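Ribonucleoside-diphosphate reductase, alpha chain (Actinobacillus ureae ATCC 25976, PDB 6DQX) serves as the catalytic alpha subunit of a class Id ribonucleotide reductase, which probably reduces ribonucleoside diphosphates to the corresponding deoxyribonucleotides. Local coordinates at residues S108-S113 and G139-R144; H115-T120 and S161-T166; D155-F160 and I187-I192; D193-I198 and M208-C213. All blocks are in the same frame, centred on the assembly; numbering follows the deposited sequence.

Contact 1: residues S108-S113 and G139-R144; sequences SYIGDS and GDIRPR. With EDO (1,2-ethanediol), chain H.
Ile110 and Ile141 make the apolar, buried end of this contact, while Asp112 and Arg142 hold its polar end nearer the surface. On the buried side, CG2 of Ile110 meets CD1 of Ile141 at 3.8 Å. Helix 156-170 packs against both side chains, Phe164 on Ile110 and Phe160 on Ile141. A water bridges the backbones beside this pair, donating to Ile110 O and accepting from Asp140 N.

The outer side is built from charge and hydroxyl. Tyr109 brings its OH to 2.6 Å from Asp140 OD2, which lies at the edge of the ring and receives the proton on its anti lone pair; the ring and carboxylate planes are 74° apart. The Asp112 carboxylate divides its work. OD1 takes the backbone N of Arg142 at 3.0 Å in a nearly straight bond (169°), approached from above the carboxylate plane, whereas OD2 stands 2.6 Å from Arg142 NE in a salt bridge whose hydrogen bond is bent and weak. With CG anti to its own backbone N (chi1 -170°), Asp112 swings this carboxylate across to Arg142. An ethanediol, probably from the crystallisation liquor, spans the pair: its O2 donates to Asp112 OD1 and its O1 takes a weak bond from Arg142 NH1.

Asp112 also centres an inverse gamma turn, just before Ser113 caps helix 114-130. The arrangement is that of two loops at the C-terminal ends of adjacent parallel strands, 105-109 and 134-137, as expected in the alpha/beta barrel of ribonucleotide reductases.

Contact 2: residues H115-T120 and S161-T166; sequences HEIMVT and SKLFDT
Helices 114-130 and 156-170 are the connecting helices of two successive beta-alpha-beta units, joining strands 105-109, 134-137 and 181-186 of the barrel, and they meet here through Ile117, Met118 and Thr120 on one side and Leu163 and Phe164 on the other. The short segments run nearly parallel, 18° apart, with their axes 11.1 Å from each other, so side chains rather than backbones bridge the gap.

Leu163 leaves its backbone toward the facing helix, and a single methyl, CD2, does its touching: it lies 3.8 Å from Met118 CE and 4.1 Å from Ile117 CG2. Met118 leaves its helix in the other direction, but bends at chi2 (-45°) and again at chi3 bring its terminal methyl back to this spot. A second patch lies about one turn further along helix 114-130, where the far end of the Phe164 ring reaches Thr120. Its CE1 is 3.7 Å from Thr120 CG2, and CZ sits near the same methyl and near Ile117 O. Phe138 and Phe181 also pack against this ring.

Thr120 turns its methyl to the ring and its hydroxyl to its own helix. OG1 donates to Glu116 O at 3.0 Å, reaching that oxygen from the face opposite to the one used by Thr120 N, and it is also bonded to Arg335. Beyond the pair, Met118 packs on Ile171 of the second subunit, and Thr166 is hydrogen-bonded to Thr166 of that subunit. Methyls and one ring make nearly all of this meeting, so dispersion and burial, rather than directed bonds, hold the spacing.

Contact 3: residues D155-F160 and I187-I192; sequences DGSFNF and IEHGDI. With EDO (1,2-ethanediol), chain G.
Ser157 places OG between its backbone N and carbonyl carbon (chi1 62°), and Asp191 sets its carboxylate beside its own backbone N (chi1 -56°); together these rotations bring the hydroxyl and OD2 within bonding range. The serine then grips that one oxygen twice. Its backbone N donates to Asp191 OD2 at 2.7 Å in a fairly straight bond, arriving from above the carboxylate plane, and Ser157 OG donates to the same OD2, also at 2.7 Å, on the anti lone pair. Gly156 CA lies close by, 3.5 Å from Asp191 OD2. Placed at the N-terminal end of helix 156-170, the negative carboxylate is probably stabilised by the helix dipole. Its other oxygen, OD1, is hydrogen-bonded to Arg144 N, which ties the loop after strand 134-137 to the same group.

His189 braces the loop from within. Within the type I turn from His189 to Ile192, ND1 accepts from Asp191 N at 3.0 Å, and across the ring NE2 is bonded to Ile141 O, a pattern consistent with a proton on NE2. Its CE1 comes to 3.5 Å from Ser157 OG. The serine oxygen has a further partner in Trp195 NE1, so it both gives and takes a bond. At the other end of the loop an ethanediol, probably from the crystallisation liquor, donates to Ile187 O and is also hydrogen-bonded to Tyr228 OH.

The contact thus pins the start of helix 156-170 to the loop leading from strand 181-186 into helix 192-195, with helix 227-243 packed on Ile187 and Ile192, and Phe160 reaching helix 114-130.

Contact 4: residues D193-I198 and M208-C213; sequences DEWLDI and MYYGVC. With EDO (1,2-ethanediol), chain I.
Tyr210 is held among Trp195, Leu196 and Ile198, and most of the contact is apolar. Over one face of its ring lies Ile198 CD1, a CH-pi contact 4.1 Å from the ring centroid and offset toward the rim; on the same residue, CB comes to 3.7 Å from Tyr210 CE1. Trp195 offers an edge instead: its CE3 is 4.0 Å from Tyr210 CD2. The indole also meets a methionine, with CZ3 of Trp195 3.9 Å from Met208 CE. The tyrosine reaches this position with CG between its backbone N and carbonyl carbon (chi1 74°), and the methionine arrives through a bend at chi3.

The polar link is at the phenol end. A water bonded to Tyr210 OH, in the plane of the ring, donates to Ile198 O at 2.7 Å and more weakly to Leu196 O, thereby joining the strand to the turn from Trp195 to Ile198. Away from the strand, an ethanediol, probably from the crystallisation liquor, donates to Asp197 OD2.

Helix 192-195 here lies against strand 209-213, the second strand of a beta-alpha-beta unit begun by strand 181-186, the repeating crossover of an alpha/beta barrel.

The four contacts lie on one side of the chain, within a run of parallel strands and their crossovers. Contacts 1 and 2, with centres about 10 Å apart, pack through Ile110 CG2 and Ile117 CG1 (3.5 Å). A salt bridge from Arg144 NH2 to Glu194 OE2 (2.8 Å) joins contact 1 to contact 4, and Ile187 N lies 2.9 Å from Cys213 O between contacts 3 and 4. Contact 2 shares helix 156-170 with contact 3, and both touch the second subunit; Asp165 OD1 links contact 2 to Met208 N of contact 4 (3.0 Å). A bound magnesium ion lies about 5 Å from the Asp140 side chain, but all four contacts are away from His65, a magnesium ligand of this protein that holds no ion in this chain.

Contact 1: residues S108-S113 and G139-R144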
# COMPACT_ATOMS: atom_id res chain seq x y z
N SER A 108 -5.69 13.93 -3.08
CA SER A 108 -4.29 13.86 -3.51
C SER A 108 -4.14 13.81 -5.02
O SER A 108 -5.00 13.25 -5.75
CB SER A 108 -3.58 12.65 -2.91
OG SER A 108 -3.85 12.54 -1.53
N TYR A 109 -3.05 14.39 -5.49
CA TYR A 109 -2.62 14.30 -6.87
C TYR A 109 -1.55 13.21 -6.92
O TYR A 109 -0.58 13.26 -6.16
CB TYR A 109 -2.04 15.63 -7.33
CG TYR A 109 -1.39 15.57 -8.66
CD1 TYR A 109 -2.12 15.72 -9.83
CD2 TYR A 109 0.00 15.34 -8.76
CE1 TYR A 109 -1.49 15.65 -11.07
CE2 TYR A 109 0.62 15.23 -9.99
CZ TYR A 109 -0.13 15.40 -11.13
OH TYR A 109 0.52 15.32 -12.35
N ILE A 110 -1.73 12.23 -7.79
CA ILE A 110 -0.74 11.13 -7.95
C ILE A 110 0.21 11.42 -9.11
O ILE A 110 -0.17 11.30 -10.27
CB ILE A 110 -1.42 9.77 -8.15
CG1 ILE A 110 -2.43 9.52 -7.02
CG2 ILE A 110 -0.34 8.65 -8.17
CD1 ILE A 110 -3.23 8.24 -7.10
N GLY A 111 1.45 11.83 -8.81
CA GLY A 111 2.43 12.03 -9.87
C GLY A 111 2.84 10.72 -10.51
O GLY A 111 2.73 9.66 -9.90
N ASP A 112 3.34 10.80 -11.74
CA ASP A 112 3.64 9.62 -12.55
C ASP A 112 4.99 8.98 -12.15
O ASP A 112 5.94 8.93 -12.95
CB ASP A 112 3.67 10.04 -14.03
CG ASP A 112 3.74 8.87 -14.99
OD1 ASP A 112 3.15 7.79 -14.75
OD2 ASP A 112 4.38 9.07 -16.04
N SER A 113 5.09 8.51 -10.92
CA SER A 113 6.33 7.88 -10.41
C SER A 113 5.98 7.00 -9.24
O SER A 113 5.05 7.29 -8.49
CB SER A 113 7.39 8.93 -9.99
OG SER A 113 7.10 9.55 -8.73
N GLY A 139 -5.23 10.55 -13.31
CA GLY A 139 -5.15 10.82 -14.74
C GLY A 139 -3.81 11.20 -15.34
O GLY A 139 -3.67 11.20 -16.57
N ASP A 140 -2.84 11.55 -14.51
CA ASP A 140 -1.49 11.82 -15.02
C ASP A 140 -0.56 10.61 -14.93
O ASP A 140 0.59 10.70 -15.35
CB ASP A 140 -0.89 13.07 -14.34
CG ASP A 140 -1.43 14.38 -14.93
OD1 ASP A 140 -2.01 14.37 -16.03
OD2 ASP A 140 -1.24 15.43 -14.30
N ILE A 141 -1.07 9.49 -14.42
CA ILE A 141 -0.34 8.20 -14.51
C ILE A 141 -0.35 7.74 -15.97
O ILE A 141 -1.40 7.66 -16.63
CB ILE A 141 -0.96 7.13 -13.59
CG1 ILE A 141 -0.88 7.56 -12.12
CG2 ILE A 141 -0.27 5.79 -13.79
CD1 ILE A 141 -1.71 6.72 -11.18
N ARG A 142 0.81 7.38 -16.50
CA ARG A 142 0.87 6.95 -17.89
C ARG A 142 0.07 5.64 -18.05
O ARG A 142 0.03 4.85 -17.12
CB ARG A 142 2.31 6.76 -18.35
CG ARG A 142 2.98 8.05 -18.83
CD ARG A 142 4.46 7.83 -19.14
NE ARG A 142 5.22 7.51 -17.93
CZ ARG A 142 5.49 6.30 -17.45
NH1 ARG A 142 6.20 6.19 -16.33
NH2 ARG A 142 5.08 5.19 -18.07
N PRO A 143 -0.58 5.44 -19.20
CA PRO A 143 -1.47 4.29 -19.41
C PRO A 143 -0.75 2.95 -19.64
O PRO A 143 0.46 2.94 -19.88
CB PRO A 143 -2.27 4.69 -20.65
CG PRO A 143 -1.38 5.60 -21.40
CD PRO A 143 -0.56 6.33 -20.37
N ARG A 144 -1.50 1.86 -19.55
CA ARG A 144 -0.96 0.51 -19.71
C ARG A 144 -0.24 0.44 -21.06
O ARG A 144 -0.77 0.89 -22.07
CB ARG A 144 -2.08 -0.53 -19.67
CG ARG A 144 -1.59 -1.97 -19.69
CD ARG A 144 -2.75 -2.94 -19.67
NE ARG A 144 -3.43 -2.94 -18.38
CZ ARG A 144 -2.99 -3.53 -17.27
NH1 ARG A 144 -1.82 -4.18 -17.23
NH2 ARG A 144 -3.72 -3.44 -16.16
C1 EDO H . 5.51 3.95 -12.90
O1 EDO H . 6.42 4.63 -13.77
C2 EDO H . 4.28 4.82 -12.72
O2 EDO H . 3.64 5.02 -13.99
O HOH W 1 -2.51 11.39 -11.61

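Contact 2: residues H115-T120 and S161-T166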
# COMPACT_ATOMS: atom_id res chain seq x y z
N HIS A 115 7.67 6.83 -6.51
CA HIS A 115 7.83 7.66 -5.32
C HIS A 115 6.53 8.38 -4.97
O HIS A 115 6.07 8.33 -3.83
CB HIS A 115 8.96 8.65 -5.54
CG HIS A 115 9.04 9.72 -4.50
ND1 HIS A 115 9.27 11.04 -4.82
CD2 HIS A 115 8.93 9.67 -3.15
CE1 HIS A 115 9.29 11.76 -3.71
NE2 HIS A 115 9.09 10.95 -2.68
N GLU A 116 5.94 9.03 -5.96
CA GLU A 116 4.73 9.84 -5.75
C GLU A 116 3.50 8.95 -5.50
O GLU A 116 2.62 9.33 -4.72
CB GLU A 116 4.51 10.81 -6.92
CG GLU A 116 5.61 11.87 -6.98
CD GLU A 116 5.81 12.52 -8.34
OE1 GLU A 116 5.82 11.83 -9.39
OE2 GLU A 116 6.04 13.74 -8.34
N ILE A 117 3.47 7.76 -6.11
CA ILE A 117 2.45 6.77 -5.79
C ILE A 117 2.56 6.32 -4.33
O ILE A 117 1.54 6.20 -3.65
CB ILE A 117 2.46 5.59 -6.81
CG1 ILE A 117 1.99 6.10 -8.18
CG2 ILE A 117 1.59 4.43 -6.37
CD1 ILE A 117 2.46 5.25 -9.33
N MET A 118 3.78 6.09 -3.82
CA MET A 118 3.92 5.72 -2.40
C MET A 118 3.58 6.85 -1.43
O MET A 118 3.03 6.59 -0.34
CB MET A 118 5.31 5.16 -2.08
CG MET A 118 5.66 3.86 -2.78
SD MET A 118 4.38 2.58 -2.78
CE MET A 118 3.85 2.67 -4.43
N VAL A 119 3.90 8.08 -1.79
CA VAL A 119 3.50 9.24 -0.98
C VAL A 119 1.97 9.25 -0.79
O VAL A 119 1.49 9.34 0.34
CB VAL A 119 3.96 10.58 -1.60
CG1 VAL A 119 3.27 11.76 -0.94
CG2 VAL A 119 5.49 10.73 -1.51
N THR A 120 1.26 9.08 -1.88
CA THR A 120 -0.21 9.05 -1.86
C THR A 120 -0.74 7.83 -1.10
O THR A 120 -1.68 7.96 -0.33
CB THR A 120 -0.80 9.12 -3.28
OG1 THR A 120 -0.18 10.19 -3.98
CG2 THR A 120 -2.34 9.32 -3.23
N SER A 161 -4.58 1.49 -8.97
CA SER A 161 -5.83 1.60 -8.18
C SER A 161 -6.02 0.41 -7.23
O SER A 161 -6.59 0.58 -6.16
CB SER A 161 -7.06 1.77 -9.08
OG SER A 161 -7.56 0.54 -9.59
N LYS A 162 -5.46 -0.76 -7.58
CA LYS A 162 -5.52 -1.95 -6.71
C LYS A 162 -4.86 -1.70 -5.37
O LYS A 162 -5.31 -2.20 -4.35
CB LYS A 162 -4.90 -3.19 -7.41
CG LYS A 162 -5.63 -3.57 -8.67
CD LYS A 162 -5.32 -4.99 -9.15
CE LYS A 162 -3.93 -5.08 -9.73
NZ LYS A 162 -3.67 -6.43 -10.31
N LEU A 163 -3.82 -0.88 -5.35
CA LEU A 163 -3.15 -0.54 -4.12
C LEU A 163 -4.06 0.23 -3.16
O LEU A 163 -4.11 -0.03 -1.96
CB LEU A 163 -1.93 0.28 -4.48
CG LEU A 163 -0.85 0.61 -3.48
CD1 LEU A 163 -0.51 -0.56 -2.57
CD2 LEU A 163 0.36 1.09 -4.28
N PHE A 164 -4.82 1.17 -3.70
CA PHE A 164 -5.68 2.00 -2.86
C PHE A 164 -6.89 1.24 -2.36
O PHE A 164 -7.30 1.39 -1.22
CB PHE A 164 -6.02 3.28 -3.61
CG PHE A 164 -4.82 4.13 -3.86
CD1 PHE A 164 -4.37 4.99 -2.87
CD2 PHE A 164 -4.08 4.00 -5.03
CE1 PHE A 164 -3.22 5.75 -3.06
CE2 PHE A 164 -2.93 4.75 -5.23
CZ PHE A 164 -2.50 5.63 -4.24
N ASP A 165 -7.44 0.40 -3.23
CA ASP A 165 -8.53 -0.50 -2.86
C ASP A 165 -8.12 -1.42 -1.70
O ASP A 165 -8.88 -1.63 -0.76
CB ASP A 165 -8.96 -1.29 -4.10
CG ASP A 165 -10.22 -2.10 -3.87
OD1 ASP A 165 -11.35 -1.57 -4.00
OD2 ASP A 165 -10.06 -3.28 -3.56
N THR A 166 -6.89 -1.95 -1.74
CA THR A 166 -6.38 -2.74 -0.62
C THR A 166 -6.15 -1.94 0.64
O THR A 166 -6.48 -2.40 1.73
CB THR A 166 -5.08 -3.49 -1.01
OG1 THR A 166 -5.37 -4.39 -2.07
CG2 THR A 166 -4.56 -4.30 0.14

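Contact 3: residues D155-F160 and I187-I192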
# COMPACT_ATOMS: atom_id res chain seq x y z
N ASP A 155 2.14 -0.86 -16.39
CA ASP A 155 0.89 -1.58 -16.19
C ASP A 155 -0.33 -0.64 -16.09
O ASP A 155 -1.45 -1.12 -16.08
CB ASP A 155 1.01 -2.42 -14.93
CG ASP A 155 2.07 -3.47 -15.05
OD1 ASP A 155 1.80 -4.51 -15.72
OD2 ASP A 155 3.17 -3.25 -14.49
N GLY A 156 -0.07 0.66 -16.03
CA GLY A 156 -1.11 1.68 -16.15
C GLY A 156 -1.79 2.03 -14.84
O GLY A 156 -1.45 1.50 -13.78
N SER A 157 -2.77 2.93 -14.94
CA SER A 157 -3.40 3.54 -13.78
C SER A 157 -4.34 2.61 -13.03
O SER A 157 -4.49 2.73 -11.81
CB SER A 157 -4.17 4.77 -14.26
OG SER A 157 -5.19 4.39 -15.18
N PHE A 158 -5.01 1.71 -13.74
CA PHE A 158 -5.90 0.76 -13.09
C PHE A 158 -5.13 -0.21 -12.17
O PHE A 158 -5.56 -0.50 -11.05
CB PHE A 158 -6.70 -0.02 -14.13
CG PHE A 158 -7.62 -1.03 -13.53
CD1 PHE A 158 -7.17 -2.33 -13.29
CD2 PHE A 158 -8.91 -0.68 -13.14
CE1 PHE A 158 -8.00 -3.27 -12.69
CE2 PHE A 158 -9.75 -1.62 -12.56
CZ PHE A 158 -9.29 -2.91 -12.33
N ASN A 159 -3.99 -0.67 -12.65
CA ASN A 159 -3.07 -1.47 -11.84
C ASN A 159 -2.79 -0.79 -10.49
O ASN A 159 -2.93 -1.40 -9.44
CB ASN A 159 -1.78 -1.69 -12.65
CG ASN A 159 -0.70 -2.41 -11.86
OD1 ASN A 159 -0.87 -3.56 -11.53
ND2 ASN A 159 0.39 -1.72 -11.57
N PHE A 160 -2.42 0.50 -10.50
CA PHE A 160 -2.16 1.20 -9.23
C PHE A 160 -3.41 1.42 -8.36
O PHE A 160 -3.30 1.53 -7.13
CB PHE A 160 -1.41 2.52 -9.45
CG PHE A 160 -0.05 2.31 -10.02
CD1 PHE A 160 0.93 1.64 -9.28
CD2 PHE A 160 0.23 2.71 -11.29
CE1 PHE A 160 2.17 1.41 -9.82
CE2 PHE A 160 1.47 2.48 -11.85
CZ PHE A 160 2.45 1.84 -11.10
N ILE A 187 -11.95 10.72 -18.95
CA ILE A 187 -12.65 9.85 -19.93
C ILE A 187 -11.79 9.58 -21.17
O ILE A 187 -11.99 8.55 -21.83
CB ILE A 187 -14.03 10.43 -20.33
CG1 ILE A 187 -14.92 9.32 -20.94
CG2 ILE A 187 -13.89 11.66 -21.19
CD1 ILE A 187 -16.39 9.68 -21.04
N GLU A 188 -10.83 10.48 -21.46
CA GLU A 188 -9.91 10.35 -22.60
C GLU A 188 -8.64 9.53 -22.29
O GLU A 188 -7.81 9.35 -23.17
CB GLU A 188 -9.54 11.69 -23.23
CG GLU A 188 -8.59 12.60 -22.44
CD GLU A 188 -9.29 13.50 -21.42
OE1 GLU A 188 -10.45 13.21 -21.04
OE2 GLU A 188 -8.66 14.49 -20.98
N HIS A 189 -8.52 9.03 -21.07
CA HIS A 189 -7.30 8.35 -20.60
C HIS A 189 -7.20 7.00 -21.28
O HIS A 189 -8.22 6.34 -21.51
CB HIS A 189 -7.34 8.13 -19.08
CG HIS A 189 -6.00 7.79 -18.49
ND1 HIS A 189 -5.53 6.49 -18.38
CD2 HIS A 189 -5.03 8.58 -17.96
CE1 HIS A 189 -4.33 6.50 -17.83
NE2 HIS A 189 -4.00 7.75 -17.55
N GLY A 190 -5.97 6.59 -21.56
CA GLY A 190 -5.72 5.28 -22.15
C GLY A 190 -6.37 4.12 -21.45
O GLY A 190 -6.76 3.16 -22.12
N ASP A 191 -6.53 4.20 -20.12
CA ASP A 191 -7.03 3.09 -19.32
C ASP A 191 -8.53 3.16 -18.99
O ASP A 191 -9.01 2.37 -18.18
CB ASP A 191 -6.24 2.97 -18.01
CG ASP A 191 -4.74 2.83 -18.22
OD1 ASP A 191 -4.30 2.21 -19.22
OD2 ASP A 191 -3.99 3.35 -17.36
N ILE A 192 -9.27 4.06 -19.63
CA ILE A 192 -10.67 4.27 -19.29
C ILE A 192 -11.51 2.97 -19.32
O ILE A 192 -12.32 2.74 -18.44
CB ILE A 192 -11.30 5.41 -20.16
CG1 ILE A 192 -12.68 5.83 -19.63
CG2 ILE A 192 -11.43 5.04 -21.63
CD1 ILE A 192 -12.73 6.21 -18.16
C1 EDO G . -11.56 8.75 -26.34
O1 EDO G . -11.11 10.09 -26.56
C2 EDO G . -11.19 8.41 -24.91
O2 EDO G . -11.33 7.08 -24.39

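Contact 4: residues D193-I198 and M208-C213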
# COMPACT_ATOMS: atom_id res chain seq x y z
N ASP A 193 -11.28 2.12 -20.33
CA ASP A 193 -12.02 0.83 -20.40
C ASP A 193 -11.79 -0.05 -19.18
O ASP A 193 -12.73 -0.72 -18.74
CB ASP A 193 -11.66 0.06 -21.69
CG ASP A 193 -12.19 0.71 -22.95
OD1 ASP A 193 -13.28 1.32 -22.90
OD2 ASP A 193 -11.52 0.60 -24.02
N GLU A 194 -10.58 -0.05 -18.61
CA GLU A 194 -10.34 -0.84 -17.41
C GLU A 194 -11.10 -0.28 -16.21
O GLU A 194 -11.63 -1.03 -15.42
CB GLU A 194 -8.85 -0.93 -17.06
CG GLU A 194 -8.01 -1.66 -18.08
CD GLU A 194 -6.58 -1.82 -17.60
OE1 GLU A 194 -5.67 -1.18 -18.18
OE2 GLU A 194 -6.39 -2.55 -16.60
N TRP A 195 -11.11 1.04 -16.06
CA TRP A 195 -11.83 1.68 -14.95
C TRP A 195 -13.35 1.46 -15.04
O TRP A 195 -14.00 1.26 -14.02
CB TRP A 195 -11.53 3.17 -14.92
CG TRP A 195 -10.17 3.50 -14.40
CD1 TRP A 195 -8.98 3.37 -15.06
CD2 TRP A 195 -9.85 4.03 -13.11
NE1 TRP A 195 -7.94 3.80 -14.27
CE2 TRP A 195 -8.44 4.21 -13.06
CE3 TRP A 195 -10.61 4.37 -11.98
CZ2 TRP A 195 -7.78 4.70 -11.93
CZ3 TRP A 195 -9.95 4.88 -10.86
CH2 TRP A 195 -8.55 5.02 -10.83
N LEU A 196 -13.90 1.46 -16.25
CA LEU A 196 -15.35 1.23 -16.44
C LEU A 196 -15.89 -0.15 -16.02
O LEU A 196 -17.11 -0.31 -15.93
CB LEU A 196 -15.77 1.57 -17.88
CG LEU A 196 -15.81 3.05 -18.26
CD1 LEU A 196 -16.29 3.22 -19.69
CD2 LEU A 196 -16.70 3.86 -17.32
N ASP A 197 -15.00 -1.11 -15.74
CA ASP A 197 -15.40 -2.41 -15.17
C ASP A 197 -15.21 -2.52 -13.66
O ASP A 197 -15.44 -3.57 -13.09
CB ASP A 197 -14.68 -3.56 -15.91
CG ASP A 197 -15.17 -3.73 -17.34
OD1 ASP A 197 -16.30 -3.30 -17.64
OD2 ASP A 197 -14.43 -4.26 -18.16
N ILE A 198 -14.81 -1.43 -12.99
CA ILE A 198 -14.78 -1.40 -11.54
C ILE A 198 -16.15 -1.84 -10.97
O ILE A 198 -17.16 -1.46 -11.52
CB ILE A 198 -14.39 0.02 -11.03
CG1 ILE A 198 -12.87 0.21 -11.18
CG2 ILE A 198 -14.83 0.24 -9.60
CD1 ILE A 198 -12.34 1.58 -10.83
N MET A 208 -13.41 0.60 -3.44
CA MET A 208 -13.25 2.01 -3.73
C MET A 208 -14.28 2.45 -4.75
O MET A 208 -14.77 1.65 -5.58
CB MET A 208 -11.84 2.36 -4.19
CG MET A 208 -11.40 1.77 -5.50
SD MET A 208 -9.80 2.41 -6.01
CE MET A 208 -10.27 3.75 -7.09
N TYR A 209 -14.64 3.73 -4.67
CA TYR A 209 -15.49 4.35 -5.68
C TYR A 209 -14.63 5.03 -6.73
O TYR A 209 -13.40 5.15 -6.58
CB TYR A 209 -16.41 5.38 -5.03
CG TYR A 209 -17.27 4.80 -3.95
CD1 TYR A 209 -18.25 3.84 -4.26
CD2 TYR A 209 -17.10 5.18 -2.62
CE1 TYR A 209 -19.04 3.28 -3.27
CE2 TYR A 209 -17.89 4.62 -1.61
CZ TYR A 209 -18.86 3.68 -1.94
OH TYR A 209 -19.63 3.13 -0.94
N TYR A 210 -15.26 5.47 -7.82
CA TYR A 210 -14.58 6.26 -8.81
C TYR A 210 -15.47 7.26 -9.52
O TYR A 210 -16.69 7.12 -9.54
CB TYR A 210 -13.80 5.42 -9.86
CG TYR A 210 -14.65 4.70 -10.92
CD1 TYR A 210 -15.58 3.74 -10.55
CD2 TYR A 210 -14.52 5.01 -12.25
CE1 TYR A 210 -16.37 3.10 -11.51
CE2 TYR A 210 -15.28 4.39 -13.22
CZ TYR A 210 -16.19 3.42 -12.83
OH TYR A 210 -16.93 2.85 -13.81
N GLY A 211 -14.79 8.26 -10.07
CA GLY A 211 -15.36 9.29 -10.89
C GLY A 211 -14.62 9.42 -12.18
O GLY A 211 -13.41 9.11 -12.27
N VAL A 212 -15.33 9.90 -13.19
CA VAL A 212 -14.77 10.11 -14.51
C VAL A 212 -14.80 11.58 -14.87
O VAL A 212 -15.86 12.25 -14.77
CB VAL A 212 -15.52 9.27 -15.57
CG1 VAL A 212 -15.02 9.62 -16.96
CG2 VAL A 212 -15.30 7.78 -15.28
N CYS A 213 -13.65 12.10 -15.26
CA CYS A 213 -13.51 13.50 -15.63
C CYS A 213 -13.78 13.69 -17.11
O CYS A 213 -13.07 13.16 -17.96
CB CYS A 213 -12.14 14.05 -15.22
SG CYS A 213 -11.60 13.48 -13.60
C1 EDO I . -11.61 -5.54 -17.70
O1 EDO I . -11.70 -4.24 -18.30
C2 EDO I . -10.96 -6.48 -18.71
O2 EDO I . -9.56 -6.16 -18.73
O HOH W 2 -18.32 0.55 -12.95